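Uncharacterized protein (Vibrio parahaemolyticus M0605, PDB 3X0T) is the PirA component of a plasmid-encoded Vibrio toxin, a jelly-roll protein that probably acts in pore formation and may bind carbohydrate. Local coordinates at residues G49-Q54 with I94-N99. Sequence-based numbering, arbitrary orientation.
Sequences GELTIQ and IVVINN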
loop_
_atom_site.group_PDB
_atom_site.type_symbol
_atom_site.label_atom_id
_atom_site.label_comp_id
_atom_site.label_asym_id
_atom_site.label_seq_id
_atom_site.Cartn_x
_atom_site.Cartn_y
_atom_site.Cartn_z
ATOM N N GLY A 49 -9.202 -15.121 -2.593
ATOM C CA GLY A 49 -8.420 -15.080 -3.812
ATOM C C GLY A 49 -7.238 -14.143 -3.652
ATOM O O GLY A 49 -7.099 -13.431 -2.680
ATOM N N GLU A 50 -6.417 -14.121 -4.690
ATOM C CA GLU A 50 -5.161 -13.321 -4.625
ATOM C C GLU A 50 -5.454 -11.812 -4.821
ATOM O O GLU A 50 -6.441 -11.412 -5.457
ATOM C CB GLU A 50 -4.170 -13.754 -5.691
ATOM C CG GLU A 50 -4.548 -13.471 -7.093
ATOM C CD GLU A 50 -3.688 -14.124 -8.148
ATOM O OE1 GLU A 50 -2.764 -14.920 -7.903
ATOM O OE2 GLU A 50 -4.058 -13.898 -9.331
ATOM N N LEU A 51 -4.534 -10.984 -4.372
ATOM C CA LEU A 51 -4.559 -9.520 -4.522
ATOM C C LEU A 51 -3.188 -9.072 -4.994
ATOM O O LEU A 51 -2.169 -9.626 -4.577
ATOM C CB LEU A 51 -4.863 -8.879 -3.160
ATOM C CG LEU A 51 -6.242 -9.217 -2.549
ATOM C CD1 LEU A 51 -6.329 -8.764 -1.109
ATOM C CD2 LEU A 51 -7.350 -8.724 -3.387
ATOM N N THR A 52 -3.169 -7.970 -5.769
ATOM C CA THR A 52 -1.887 -7.287 -6.036
ATOM C C THR A 52 -1.754 -6.038 -5.152
ATOM O O THR A 52 -2.739 -5.308 -5.023
ATOM C CB THR A 52 -1.828 -6.886 -7.492
ATOM O OG1 THR A 52 -1.783 -8.095 -8.269
ATOM C CG2 THR A 52 -0.575 -6.069 -7.809
ATOM N N ILE A 53 -0.602 -5.822 -4.547
ATOM C CA ILE A 53 -0.330 -4.567 -3.876
ATOM C C ILE A 53 0.700 -3.808 -4.682
ATOM O O ILE A 53 1.691 -4.402 -5.168
ATOM C CB ILE A 53 0.086 -4.789 -2.412
ATOM C CG1 ILE A 53 0.098 -3.447 -1.658
ATOM C CG2 ILE A 53 1.388 -5.570 -2.260
ATOM C CD1 ILE A 53 0.226 -3.602 -0.159
ATOM N N GLN A 54 0.484 -2.510 -4.839
ATOM C CA GLN A 54 1.459 -1.680 -5.577
ATOM C C GLN A 54 1.802 -0.421 -4.807
ATOM O O GLN A 54 0.944 0.204 -4.163
ATOM C CB GLN A 54 0.953 -1.226 -6.978
ATOM C CG GLN A 54 0.612 -2.422 -7.866
ATOM C CD GLN A 54 0.425 -2.045 -9.260
ATOM O OE1 GLN A 54 -0.095 -0.966 -9.625
ATOM N NE2 GLN A 54 0.870 -2.986 -10.135
ATOM N N ILE A 94 -0.272 3.721 -1.907
ATOM C CA ILE A 94 -0.285 2.277 -1.953
ATOM C C ILE A 94 -1.694 1.871 -2.325
ATOM O O ILE A 94 -2.662 2.323 -1.672
ATOM C CB ILE A 94 0.170 1.631 -0.605
ATOM C CG1 ILE A 94 1.594 2.055 -0.267
ATOM C CG2 ILE A 94 0.039 0.136 -0.693
ATOM C CD1 ILE A 94 2.067 1.634 1.086
ATOM N N VAL A 95 -1.826 1.019 -3.324
ATOM C CA VAL A 95 -3.123 0.501 -3.719
ATOM C C VAL A 95 -3.113 -1.032 -3.624
ATOM O O VAL A 95 -2.075 -1.659 -3.785
ATOM C CB VAL A 95 -3.537 0.944 -5.150
ATOM C CG1 VAL A 95 -3.780 2.431 -5.211
ATOM C CG2 VAL A 95 -2.569 0.486 -6.198
ATOM N N VAL A 96 -4.287 -1.574 -3.417
ATOM C CA VAL A 96 -4.516 -3.001 -3.518
ATOM C C VAL A 96 -5.498 -3.203 -4.665
ATOM O O VAL A 96 -6.520 -2.495 -4.750
ATOM C CB VAL A 96 -5.059 -3.603 -2.174
ATOM C CG1 VAL A 96 -5.202 -5.106 -2.317
ATOM C CG2 VAL A 96 -4.116 -3.273 -1.031
ATOM N N ILE A 97 -5.139 -4.116 -5.576
ATOM C CA ILE A 97 -5.879 -4.335 -6.814
ATOM C C ILE A 97 -6.341 -5.810 -6.802
ATOM O O ILE A 97 -5.599 -6.735 -6.509
ATOM C CB ILE A 97 -4.951 -4.093 -8.038
ATOM C CG1 ILE A 97 -4.359 -2.685 -7.963
ATOM C CG2 ILE A 97 -5.748 -4.289 -9.326
ATOM C CD1 ILE A 97 -3.282 -2.427 -9.002
ATOM N N ASN A 98 -7.635 -5.946 -7.136
ATOM C CA ASN A 98 -8.251 -7.279 -7.160
ATOM C C ASN A 98 -8.673 -7.571 -8.576
ATOM O O ASN A 98 -9.671 -7.041 -9.052
ATOM C CB ASN A 98 -9.465 -7.319 -6.217
ATOM C CG ASN A 98 -10.103 -8.680 -6.163
ATOM O OD1 ASN A 98 -9.605 -9.615 -6.759
ATOM N ND2 ASN A 98 -11.182 -8.783 -5.392
ATOM N N ASN A 99 -7.886 -8.387 -9.257
ATOM C CA ASN A 99 -8.181 -8.759 -10.659
ATOM C C ASN A 99 -8.967 -10.049 -10.725
ATOM O O ASN A 99 -9.258 -10.519 -11.847
ATOM C CB ASN A 99 -6.876 -8.962 -11.418
ATOM C CG ASN A 99 -6.094 -7.660 -11.468
ATOM O OD1 ASN A 99 -4.926 -7.561 -10.996
ATOM N ND2 ASN A 99 -6.721 -6.664 -12.011
HETATM O O HOH W 1 -9.128 -12.045 -5.469
HETATM O O HOH W 2 -6.221 -10.416 -8.056
HETATM O O HOH W 3 -3.774 -9.800 -8.833
#
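Two central strands of one sheet of the jelly-roll sandwich meet here, in the antiparallel pairing of segments 49-54 and 94-99. Thr52 and Ile97 form a hydrogen-bonded pair, with Thr52 N to Ile97 O at 2.8 Å and Ile97 N to Thr52 O at 2.7 Å. Gln54 and Val95 form a second such pair, and between them Ile53 faces Val96 as a non-hydrogen-bonded pair. Side chains alternate accordingly. On the inner face, branched aliphatic residues suit the apolar interior between the two sheets: with CG1 anti to the backbone N (chi1 -169°) and beside the carbonyl carbon, Ile53 directs this branch to Ile94 CG2, 3.7 Å from CG1, while Leu51 CB meets Val96 CG1 at 3.9 Å. On the other face Thr52, Gln54 and Ile97 are partly exposed, so polar groups can stand beside aliphatic ones, whereas Val95 is buried. There the Gln54 amide packs against the end of Ile97, OE1 lying 3.6 Å from CD1, while Gln56 and Ser71 hold its polar atoms. Before Leu51, at Glu50 and Asn99, the chains part and water fills in: one molecule accepts from Asn99 N at 2.9 Å and donates to Glu50 O at 2.8 Å. Asn98 suits the turn that follows, its OD1 accepting from Gly100 N and its ND2 reaching Ser102 O and Val17 O. Strand 67-74 flanks the first segment and strand 22-30 the second, while Ile43 of the facing sheet packs on Ile53 and Val96, closing the sandwich.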